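Local coordinates for uncharacterized protein (Gallus gallus, PDB 3WXB) that probably catalyses the NAD(P)H-dependent reduction of carbonyl compounds, as a short-chain dehydrogenase/reductase expressed in chicken fatty liver, at residues G118-N123 with L196-S201; T138-A143 with C200-L205; I175-T180 with L226-V231. All coordinates share one frame; numbering follows the deposited sequence.

Contact 1 (G118-N123 with L196-S201); sequences GIARAN and LSYRCS. With NDP (NADPH dihydro-nicotinamide-adenine-dinucleotide phosphate), chain C; EDO (1,2-ethanediol), chain D.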
# COMPACT_ATOMS: atom_id res chain seq x y z
N GLY A 118 -3.89 12.39 7.92
CA GLY A 118 -4.02 11.86 6.57
C GLY A 118 -4.95 12.60 5.63
O GLY A 118 -5.70 13.47 6.07
N ILE A 119 -4.90 12.21 4.36
CA ILE A 119 -5.75 12.74 3.32
C ILE A 119 -6.41 11.69 2.42
O ILE A 119 -5.87 10.56 2.22
CB ILE A 119 -5.01 13.78 2.41
CG1 ILE A 119 -3.85 13.11 1.65
CG2 ILE A 119 -4.62 15.00 3.27
CD1 ILE A 119 -3.13 14.02 0.49
N ALA A 120 -7.54 12.11 1.84
CA ALA A 120 -8.28 11.34 0.82
C ALA A 120 -8.68 12.31 -0.31
O ALA A 120 -9.01 13.48 -0.04
CB ALA A 120 -9.57 10.73 1.40
N ARG A 121 -8.68 11.84 -1.54
CA ARG A 121 -9.09 12.72 -2.63
C ARG A 121 -10.24 12.02 -3.35
O ARG A 121 -10.43 10.82 -3.17
CB ARG A 121 -7.90 13.03 -3.55
CG ARG A 121 -7.31 14.43 -3.30
CD ARG A 121 -6.06 14.59 -2.48
NE ARG A 121 -4.92 14.71 -3.39
CZ ARG A 121 -3.80 15.43 -3.24
NH1 ARG A 121 -3.52 16.20 -2.19
NH2 ARG A 121 -2.92 15.35 -4.22
N ALA A 122 -10.99 12.78 -4.15
CA ALA A 122 -12.31 12.36 -4.66
C ALA A 122 -12.27 11.91 -6.09
O ALA A 122 -13.28 11.81 -6.75
CB ALA A 122 -13.33 13.49 -4.50
N ASN A 123 -11.09 11.67 -6.60
CA ASN A 123 -11.06 11.21 -7.99
C ASN A 123 -11.41 9.71 -8.20
O ASN A 123 -11.14 8.86 -7.33
CB ASN A 123 -9.78 11.66 -8.68
CG ASN A 123 -8.60 11.52 -7.83
OD1 ASN A 123 -8.03 10.43 -7.76
ND2 ASN A 123 -8.17 12.61 -7.19
N LEU A 196 -8.92 5.43 -5.34
CA LEU A 196 -7.83 4.51 -5.44
C LEU A 196 -6.59 4.95 -4.73
O LEU A 196 -5.96 4.16 -4.04
CB LEU A 196 -7.49 4.26 -6.91
CG LEU A 196 -8.22 3.13 -7.61
CD1 LEU A 196 -9.75 3.36 -7.55
CD2 LEU A 196 -7.73 3.02 -9.12
N SER A 197 -6.22 6.23 -4.89
CA SER A 197 -5.02 6.76 -4.22
C SER A 197 -5.09 6.54 -2.68
O SER A 197 -4.09 6.17 -2.08
CB SER A 197 -4.78 8.25 -4.51
OG SER A 197 -5.87 9.06 -4.13
N TYR A 198 -6.26 6.80 -2.11
CA TYR A 198 -6.47 6.56 -0.65
C TYR A 198 -6.40 5.05 -0.29
O TYR A 198 -5.65 4.70 0.61
CB TYR A 198 -7.80 7.09 -0.25
CG TYR A 198 -8.12 6.97 1.24
CD1 TYR A 198 -7.57 7.87 2.16
CD2 TYR A 198 -9.00 6.00 1.71
CE1 TYR A 198 -7.89 7.82 3.56
CE2 TYR A 198 -9.34 5.95 3.12
CZ TYR A 198 -8.78 6.86 4.00
OH TYR A 198 -9.07 6.84 5.33
N ARG A 199 -7.10 4.20 -1.04
CA ARG A 199 -7.19 2.75 -0.77
C ARG A 199 -5.81 2.10 -0.89
O ARG A 199 -5.38 1.28 -0.06
CB ARG A 199 -8.24 2.05 -1.71
CG ARG A 199 -9.64 2.62 -1.60
CD ARG A 199 -10.59 1.81 -2.45
NE ARG A 199 -11.92 2.35 -2.26
CZ ARG A 199 -12.76 1.98 -1.30
NH1 ARG A 199 -12.43 0.97 -0.43
NH2 ARG A 199 -13.94 2.57 -1.21
N CYS A 200 -5.10 2.45 -1.96
CA CYS A 200 -3.74 1.88 -2.16
C CYS A 200 -2.83 2.34 -1.02
O CYS A 200 -2.01 1.49 -0.48
CB CYS A 200 -3.13 2.32 -3.53
SG CYS A 200 -3.97 1.53 -4.90
N SER A 201 -2.91 3.61 -0.61
CA SER A 201 -2.07 4.09 0.50
C SER A 201 -2.41 3.39 1.84
O SER A 201 -1.54 3.17 2.64
CB SER A 201 -2.17 5.60 0.73
OG SER A 201 -3.39 6.03 1.32
PA NDP C . -9.67 15.06 8.73
O1A NDP C . -9.63 15.35 7.26
O2A NDP C . -10.80 15.52 9.44
O5B NDP C . -8.46 15.58 9.43
C5B NDP C . -7.17 15.44 8.77
C4B NDP C . -6.12 15.82 9.76
O4B NDP C . -4.73 15.42 9.26
C3B NDP C . -6.03 17.34 9.99
O3B NDP C . -5.43 17.50 11.34
C2B NDP C . -4.97 17.75 8.94
O2B NDP C . -4.33 19.01 9.22
C1B NDP C . -3.94 16.60 9.10
N9A NDP C . -3.05 16.51 7.81
C8A NDP C . -3.39 16.22 6.53
N7A NDP C . -2.27 16.30 5.78
C5A NDP C . -1.30 16.77 6.53
C6A NDP C . -0.00 17.04 6.27
N6A NDP C . 0.45 16.89 5.02
N1A NDP C . 0.81 17.45 7.26
C2A NDP C . 0.35 17.54 8.55
N3A NDP C . -0.99 17.28 8.80
C4A NDP C . -1.76 16.86 7.80
O3 NDP C . -9.50 13.43 8.77
PN NDP C . -10.06 12.49 9.96
O1N NDP C . -11.36 11.99 9.55
O2N NDP C . -9.86 13.12 11.28
O5D NDP C . -8.99 11.28 9.73
C5D NDP C . -7.84 11.03 10.56
C4D NDP C . -7.29 9.64 10.19
O4D NDP C . -8.33 8.68 10.30
C3D NDP C . -6.89 9.65 8.69
O3D NDP C . -5.67 8.91 8.62
C2D NDP C . -7.98 8.94 7.99
O2D NDP C . -7.52 8.31 6.79
C1D NDP C . -8.42 7.94 9.03
N1N NDP C . -9.80 7.47 8.77
C2N NDP C . -10.92 8.32 8.82
C3N NDP C . -12.20 7.81 8.57
C7N NDP C . -13.36 8.61 8.66
O7N NDP C . -14.45 8.11 8.40
N7N NDP C . -13.22 9.87 9.16
C4N NDP C . -12.37 6.45 8.22
C5N NDP C . -11.28 5.58 8.15
C6N NDP C . -9.98 6.07 8.40
P2B NDP C . -4.92 20.41 8.55
O1X NDP C . -3.65 21.15 8.60
O2X NDP C . -6.01 20.74 9.47
O3X NDP C . -5.33 20.01 7.17
C1 EDO D . -13.05 7.24 4.69
O1 EDO D . -13.74 7.48 3.43
C2 EDO D . -13.10 5.74 5.00
O2 EDO D . -11.68 5.46 5.17
O HOH W 1 -7.91 9.35 -2.75
O HOH W 2 -9.52 6.82 -7.76
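Tyr-198 presents the edge of its ring to the backbone of Ile-119, whose carbonyl O lies near the ring plane, 3.2 Å from Tyr-198 CD1. Ala-120 supplies the one apolar side-chain contact, its CB 3.6 Å from the same CD1. With CG anti to the backbone N (chi1 -177°), the ring extends past the loop to the cofactor: Tyr-198 OH lies 2.6 Å from NADPH O2D, a hydrogen bond in which either hydroxyl may donate. A second bond, 3.0 Å from Tyr-198 OH to O2 of an ethanediol, is equally undirected. Tyr-198 and Lys-202 form the Tyr-X-X-X-Lys signature of short-chain dehydrogenases, consistent with a place in the active site. A phenylalanine here would probably leave both the ribose hydroxyl and the ethanediol without this partner. Farther along, water joins the segments: one molecule accepts from Arg-121 N at 2.9 Å and bonds Ser-197 OG at 2.5 Å. Another donates to Asn-123 O (2.6 Å) and accepts from Leu-196 N (2.9 Å) at the start of helix 196-216. Behind this first shell, Asn-140 ND2 hydrogen-bonds Ile-119 O, while Arg-121 NH2 forms salt bridges with Glu-135 and Asp-132 of helix 130-160.

Contact 2 (T138-A143 with C200-L205); sequences TTNTIA and CSKAAL. With NDP (NADPH dihydro-nicotinamide-adenine-dinucleotide phosphate), chain C.
Two direct hydrogen bonds join Asn-140 and Thr-141 to Ser-201. Asn-140 ND2 donates to Ser-201 OG at 3.0 Å with an N-H...O angle of 154°, and the acceptor lies close to the amide plane, so the bond helps fix the rotation of the carboxamide. ND2's other acceptor is Ile-119 O, and Ser-201 OG itself donates to Tyr-198 O, three residues back in its own helix. Thr-141 OG1, placed anti to its own carbonyl carbon by chi1 -47°, donates to Ser-201 O over 2.9 Å. That oxygen also accepts from Leu-205 N at 3.0 Å, so a helical carbonyl serves both its own helix and the neighbour.

One water extends the polar contact. It donates to Asn-140 O at 2.8 Å and accepts from Lys-202 NZ at 2.7 Å. Lys-202 points away from helix 130-160 at its CB, yet the bend at chi2 brings its end back; NZ also donates to NADPH O3D (2.9 Å) and to Ile-177 O, which gives it three hydrogen-bond partners.

Apolar contact is modest: Thr-141 CG2 meets Ala-204 CB at 3.7 Å. A methyl of Leu-205, CD1, rests against the backbone carbonyl of Asn-140, 3.6 Å from its O. The two short helical segments run nearly parallel (14° between their axes), with Thr-141 and Ala-204 meeting where they face each other. A pi-type turn at 138-142 interrupts the regular winding of helix 130-160 where Asn-140 lies. A helix asparagine whose backbone carbonyl holds a water against the signature lysine is a feature of classical short-chain dehydrogenase active sites, and the geometry is consistent with that site here.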
# COMPACT_ATOMS: atom_id res chain seq x y z
N THR A 138 2.60 9.69 -0.14
CA THR A 138 3.57 10.27 0.76
C THR A 138 2.99 10.71 2.11
O THR A 138 3.62 10.52 3.12
CB THR A 138 4.64 11.25 0.13
OG1 THR A 138 4.63 12.52 0.78
CG2 THR A 138 4.64 11.27 -1.30
N THR A 139 1.80 11.28 2.11
CA THR A 139 1.13 11.68 3.36
C THR A 139 0.65 10.46 4.24
O THR A 139 0.80 10.45 5.48
CB THR A 139 -0.13 12.49 3.06
OG1 THR A 139 0.22 13.64 2.26
CG2 THR A 139 -0.83 12.96 4.33
N ASN A 140 0.03 9.49 3.58
CA ASN A 140 -0.62 8.37 4.29
C ASN A 140 0.28 7.23 4.63
O ASN A 140 -0.00 6.42 5.53
CB ASN A 140 -1.84 7.88 3.49
CG ASN A 140 -2.98 8.87 3.50
OD1 ASN A 140 -2.86 9.98 4.08
ND2 ASN A 140 -4.10 8.51 2.88
N THR A 141 1.36 7.09 3.89
CA THR A 141 2.19 5.89 4.03
C THR A 141 3.61 6.21 4.32
O THR A 141 4.18 5.69 5.28
CB THR A 141 2.14 4.98 2.74
OG1 THR A 141 0.79 4.80 2.32
CG2 THR A 141 2.81 3.61 3.03
N ILE A 142 4.22 7.09 3.51
CA ILE A 142 5.64 7.37 3.75
C ILE A 142 5.82 8.19 5.06
O ILE A 142 6.75 7.92 5.82
CB ILE A 142 6.32 8.15 2.55
CG1 ILE A 142 6.24 7.32 1.26
CG2 ILE A 142 7.79 8.55 2.90
CD1 ILE A 142 6.82 8.06 -0.09
N ALA A 143 4.97 9.17 5.32
CA ALA A 143 5.12 9.99 6.52
C ALA A 143 5.03 9.10 7.81
O ALA A 143 5.81 9.28 8.73
CB ALA A 143 4.09 11.03 6.56
N CYS A 200 -5.10 2.45 -1.96
CA CYS A 200 -3.74 1.88 -2.16
C CYS A 200 -2.83 2.34 -1.02
O CYS A 200 -2.01 1.49 -0.48
CB CYS A 200 -3.13 2.32 -3.53
SG CYS A 200 -3.97 1.53 -4.90
N SER A 201 -2.91 3.61 -0.61
CA SER A 201 -2.07 4.09 0.50
C SER A 201 -2.41 3.39 1.84
O SER A 201 -1.54 3.17 2.64
CB SER A 201 -2.17 5.60 0.73
OG SER A 201 -3.39 6.03 1.32
N LYS A 202 -3.69 3.09 2.07
CA LYS A 202 -4.06 2.40 3.36
C LYS A 202 -3.69 0.94 3.39
O LYS A 202 -3.28 0.43 4.43
CB LYS A 202 -5.52 2.65 3.69
CG LYS A 202 -5.85 4.15 3.94
CD LYS A 202 -5.07 4.68 5.19
CE LYS A 202 -5.71 6.05 5.74
NZ LYS A 202 -4.94 6.60 6.97
N ALA A 203 -3.80 0.24 2.25
CA ALA A 203 -3.26 -1.12 2.18
C ALA A 203 -1.74 -1.13 2.40
O ALA A 203 -1.23 -1.98 3.11
CB ALA A 203 -3.65 -1.83 0.79
N ALA A 204 -1.03 -0.14 1.84
CA ALA A 204 0.40 -0.04 2.05
C ALA A 204 0.77 0.28 3.52
O ALA A 204 1.82 -0.16 3.98
CB ALA A 204 1.03 1.06 1.09
N LEU A 205 -0.07 1.07 4.18
CA LEU A 205 0.10 1.40 5.59
C LEU A 205 -0.12 0.10 6.42
O LEU A 205 0.53 -0.09 7.43
CB LEU A 205 -0.99 2.41 6.02
CG LEU A 205 -0.94 2.92 7.49
CD1 LEU A 205 0.39 3.65 7.85
CD2 LEU A 205 -2.12 3.85 7.81
PA NDP C . -9.67 15.06 8.73
O1A NDP C . -9.63 15.35 7.26
O2A NDP C . -10.80 15.52 9.44
O5B NDP C . -8.46 15.58 9.43
C5B NDP C . -7.17 15.44 8.77
C4B NDP C . -6.12 15.82 9.76
O4B NDP C . -4.73 15.42 9.26
C3B NDP C . -6.03 17.34 9.99
O3B NDP C . -5.43 17.50 11.34
C2B NDP C . -4.97 17.75 8.94
O2B NDP C . -4.33 19.01 9.22
C1B NDP C . -3.94 16.60 9.10
N9A NDP C . -3.05 16.51 7.81
C8A NDP C . -3.39 16.22 6.53
N7A NDP C . -2.27 16.30 5.78
C5A NDP C . -1.30 16.77 6.53
C6A NDP C . -0.00 17.04 6.27
N6A NDP C . 0.45 16.89 5.02
N1A NDP C . 0.81 17.45 7.26
C2A NDP C . 0.35 17.54 8.55
N3A NDP C . -0.99 17.28 8.80
C4A NDP C . -1.76 16.86 7.80
O3 NDP C . -9.50 13.43 8.77
PN NDP C . -10.06 12.49 9.96
O1N NDP C . -11.36 11.99 9.55
O2N NDP C . -9.86 13.12 11.28
O5D NDP C . -8.99 11.28 9.73
C5D NDP C . -7.84 11.03 10.56
C4D NDP C . -7.29 9.64 10.19
O4D NDP C . -8.33 8.68 10.30
C3D NDP C . -6.89 9.65 8.69
O3D NDP C . -5.67 8.91 8.62
C2D NDP C . -7.98 8.94 7.99
O2D NDP C . -7.52 8.31 6.79
C1D NDP C . -8.42 7.94 9.03
N1N NDP C . -9.80 7.47 8.77
C2N NDP C . -10.92 8.32 8.82
C3N NDP C . -12.20 7.81 8.57
C7N NDP C . -13.36 8.61 8.66
O7N NDP C . -14.45 8.11 8.40
N7N NDP C . -13.22 9.87 9.16
C4N NDP C . -12.37 6.45 8.22
C5N NDP C . -11.28 5.58 8.15
C6N NDP C . -9.98 6.07 8.40
P2B NDP C . -4.92 20.41 8.55
O1X NDP C . -3.65 21.15 8.60
O2X NDP C . -6.01 20.74 9.47
O3X NDP C . -5.33 20.01 7.17
O HOH W 3 -2.36 7.24 6.86

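Contact 3 (I175-T180 with L226-V231); sequences INISST and LHPGWV. With NDP (NADPH dihydro-nicotinamide-adenine-dinucleotide phosphate), chain C; EDO (1,2-ethanediol), chain D.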
# COMPACT_ATOMS: atom_id res chain seq x y z
N ILE A 175 0.90 3.36 16.71
CA ILE A 175 -0.44 3.17 16.30
C ILE A 175 -0.63 3.84 14.93
O ILE A 175 -0.51 5.01 14.81
CB ILE A 175 -1.44 3.78 17.30
CG1 ILE A 175 -1.10 3.39 18.72
CG2 ILE A 175 -2.85 3.45 16.93
CD1 ILE A 175 -0.75 1.95 18.86
N ASN A 176 -0.93 3.07 13.91
CA ASN A 176 -1.25 3.61 12.61
C ASN A 176 -2.73 3.65 12.30
O ASN A 176 -3.34 2.63 12.23
CB ASN A 176 -0.48 2.87 11.54
CG ASN A 176 0.97 3.07 11.67
OD1 ASN A 176 1.39 4.11 12.00
ND2 ASN A 176 1.72 2.05 11.46
N ILE A 177 -3.29 4.85 12.13
CA ILE A 177 -4.73 4.93 11.89
C ILE A 177 -4.99 4.63 10.39
O ILE A 177 -4.71 5.50 9.52
CB ILE A 177 -5.32 6.29 12.27
CG1 ILE A 177 -4.93 6.67 13.70
CG2 ILE A 177 -6.88 6.27 12.05
CD1 ILE A 177 -5.47 5.62 14.80
N SER A 178 -5.57 3.48 10.10
CA SER A 178 -5.70 2.98 8.75
C SER A 178 -7.18 3.01 8.42
O SER A 178 -7.92 3.77 9.03
CB SER A 178 -5.10 1.58 8.68
OG SER A 178 -5.00 1.09 7.35
N SER A 179 -7.64 2.14 7.53
CA SER A 179 -9.03 2.15 7.10
C SER A 179 -9.36 0.81 6.46
O SER A 179 -8.52 0.25 5.75
CB SER A 179 -9.29 3.22 6.02
OG SER A 179 -10.67 3.21 5.72
N THR A 180 -10.57 0.33 6.66
CA THR A 180 -11.05 -0.86 5.93
C THR A 180 -11.33 -0.49 4.47
O THR A 180 -11.51 -1.38 3.63
CB THR A 180 -12.35 -1.49 6.55
OG1 THR A 180 -13.31 -0.47 6.80
CG2 THR A 180 -12.05 -2.19 7.87
N LEU A 226 -5.32 0.54 13.15
CA LEU A 226 -6.73 0.62 13.55
C LEU A 226 -7.64 1.24 12.50
O LEU A 226 -7.29 2.26 11.87
CB LEU A 226 -6.87 1.52 14.80
CG LEU A 226 -6.11 1.09 16.07
CD1 LEU A 226 -6.41 2.01 17.25
CD2 LEU A 226 -6.43 -0.34 16.39
N HIS A 227 -8.79 0.65 12.31
CA HIS A 227 -9.85 1.30 11.58
C HIS A 227 -10.75 1.98 12.58
O HIS A 227 -11.28 1.30 13.48
CB HIS A 227 -10.65 0.24 10.80
CG HIS A 227 -11.85 0.81 10.11
ND1 HIS A 227 -11.74 1.87 9.22
CD2 HIS A 227 -13.17 0.52 10.20
CE1 HIS A 227 -12.95 2.20 8.80
NE2 HIS A 227 -13.83 1.40 9.37
N PRO A 228 -10.95 3.33 12.46
CA PRO A 228 -11.67 4.17 13.43
C PRO A 228 -13.13 4.13 13.21
O PRO A 228 -13.87 4.71 13.97
CB PRO A 228 -11.10 5.56 13.17
CG PRO A 228 -10.75 5.52 11.70
CD PRO A 228 -10.26 4.16 11.41
N GLY A 229 -13.56 3.42 12.19
CA GLY A 229 -14.97 3.39 11.86
C GLY A 229 -15.21 4.44 10.75
O GLY A 229 -14.28 5.03 10.25
N TRP A 230 -16.46 4.65 10.36
CA TRP A 230 -16.79 5.75 9.45
C TRP A 230 -17.22 6.95 10.28
O TRP A 230 -18.39 7.04 10.75
CB TRP A 230 -17.87 5.28 8.51
CG TRP A 230 -18.27 6.26 7.42
CD1 TRP A 230 -17.61 7.41 7.06
CD2 TRP A 230 -19.39 6.16 6.55
NE1 TRP A 230 -18.26 8.03 6.03
CE2 TRP A 230 -19.35 7.28 5.68
CE3 TRP A 230 -20.44 5.23 6.41
CZ2 TRP A 230 -20.33 7.51 4.71
CZ3 TRP A 230 -21.39 5.45 5.45
CH2 TRP A 230 -21.33 6.58 4.60
N VAL A 231 -16.30 7.89 10.42
CA VAL A 231 -16.35 8.86 11.48
C VAL A 231 -16.86 10.18 10.91
O VAL A 231 -16.48 10.56 9.82
CB VAL A 231 -15.00 9.04 12.22
CG1 VAL A 231 -15.24 9.83 13.58
CG2 VAL A 231 -14.26 7.64 12.55
PA NDP C . -9.67 15.06 8.73
O1A NDP C . -9.63 15.35 7.26
O2A NDP C . -10.80 15.52 9.44
O5B NDP C . -8.46 15.58 9.43
C5B NDP C . -7.17 15.44 8.77
C4B NDP C . -6.12 15.82 9.76
O4B NDP C . -4.73 15.42 9.26
C3B NDP C . -6.03 17.34 9.99
O3B NDP C . -5.43 17.50 11.34
C2B NDP C . -4.97 17.75 8.94
O2B NDP C . -4.33 19.01 9.22
C1B NDP C . -3.94 16.60 9.10
N9A NDP C . -3.05 16.51 7.81
C8A NDP C . -3.39 16.22 6.53
N7A NDP C . -2.27 16.30 5.78
C5A NDP C . -1.30 16.77 6.53
C6A NDP C . -0.00 17.04 6.27
N6A NDP C . 0.45 16.89 5.02
N1A NDP C . 0.81 17.45 7.26
C2A NDP C . 0.35 17.54 8.55
N3A NDP C . -0.99 17.28 8.80
C4A NDP C . -1.76 16.86 7.80
O3 NDP C . -9.50 13.43 8.77
PN NDP C . -10.06 12.49 9.96
O1N NDP C . -11.36 11.99 9.55
O2N NDP C . -9.86 13.12 11.28
O5D NDP C . -8.99 11.28 9.73
C5D NDP C . -7.84 11.03 10.56
C4D NDP C . -7.29 9.64 10.19
O4D NDP C . -8.33 8.68 10.30
C3D NDP C . -6.89 9.65 8.69
O3D NDP C . -5.67 8.91 8.62
C2D NDP C . -7.98 8.94 7.99
O2D NDP C . -7.52 8.31 6.79
C1D NDP C . -8.42 7.94 9.03
N1N NDP C . -9.80 7.47 8.77
C2N NDP C . -10.92 8.32 8.82
C3N NDP C . -12.20 7.81 8.57
C7N NDP C . -13.36 8.61 8.66
O7N NDP C . -14.45 8.11 8.40
N7N NDP C . -13.22 9.87 9.16
C4N NDP C . -12.37 6.45 8.22
C5N NDP C . -11.28 5.58 8.15
C6N NDP C . -9.98 6.07 8.40
P2B NDP C . -4.92 20.41 8.55
O1X NDP C . -3.65 21.15 8.60
O2X NDP C . -6.01 20.74 9.47
O3X NDP C . -5.33 20.01 7.17
C1 EDO D . -13.05 7.24 4.69
O1 EDO D . -13.74 7.48 3.43
C2 EDO D . -13.10 5.74 5.00
O2 EDO D . -11.68 5.46 5.17
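Leu-226 pairs with Ile-177 in a parallel beta bridge between strands 173-177 and 222-227, neighbours in the Rossmann-fold sheet that are linked through helix 196-216 in a beta-alpha-beta crossover. The tight part is here. Leu-226 N donates to Asn-176 O at 3.0 Å, and Ser-178 N returns a bond to Leu-226 O at 2.8 Å, so Leu-226 is held on both its N-H and its carbonyl. Apolar contacts back the ladder: Ile-175 CG2 meets Leu-226 CD1 at 3.9 Å, and Ile-177 CG2 reaches Pro-228 CG at 4.0 Å.

At the end of strand 222-227, the His-227 ring crosses the side chain of Thr-180, which lies beyond strand 173-177, at about a right angle. A CH-pi contact puts Thr-180 CG2 4.0 Å from the His-227 ring centroid, 25° off the normal, while Gly-229 N covers the face opposite Thr-180 OG1. Beyond this point direct contact between the segments ceases, as Gly-229 to Val-231 leave residues 175-180, and the cofactor meets both segments. Pro-228 CG packs on the nicotinamide, 3.4 Å from NADPH C6N, and Ser-179 OG hydrogen-bonds the ethanediol O2 beside it. With phi positive, Gly-229 takes a backbone shape in which a side chain would collide with the carbonyl of Pro-228. At the far end, the nicotinamide carboxamide is gripped by the backbone: Val-231 N donates to NADPH O7N over 2.7 Å, nearly straight at 168°.

Overall arrangement
All three contacts touch the NADPH, but at different depths. Contact 3 is buried at the sheet, and contact 2 is equally buried between two helices; contact 1, farther from the chain centre, is only partly buried and leans on bridging water. Their chemistry follows: backbone ladder bonds in contact 3, side-chain bonds to serine in contact 2, ring-edge and water contacts in contact 1. Contacts 1 and 2 share helix 196-216 and the second subunit packs against both, whereas it does not touch contact 3. Hydrogen bonds tie contact 2 to contact 1 (through Asn-140) and to contact 3 (through Lys-202), while contacts 1 and 3 meet by packing of Tyr-198 on Ser-179.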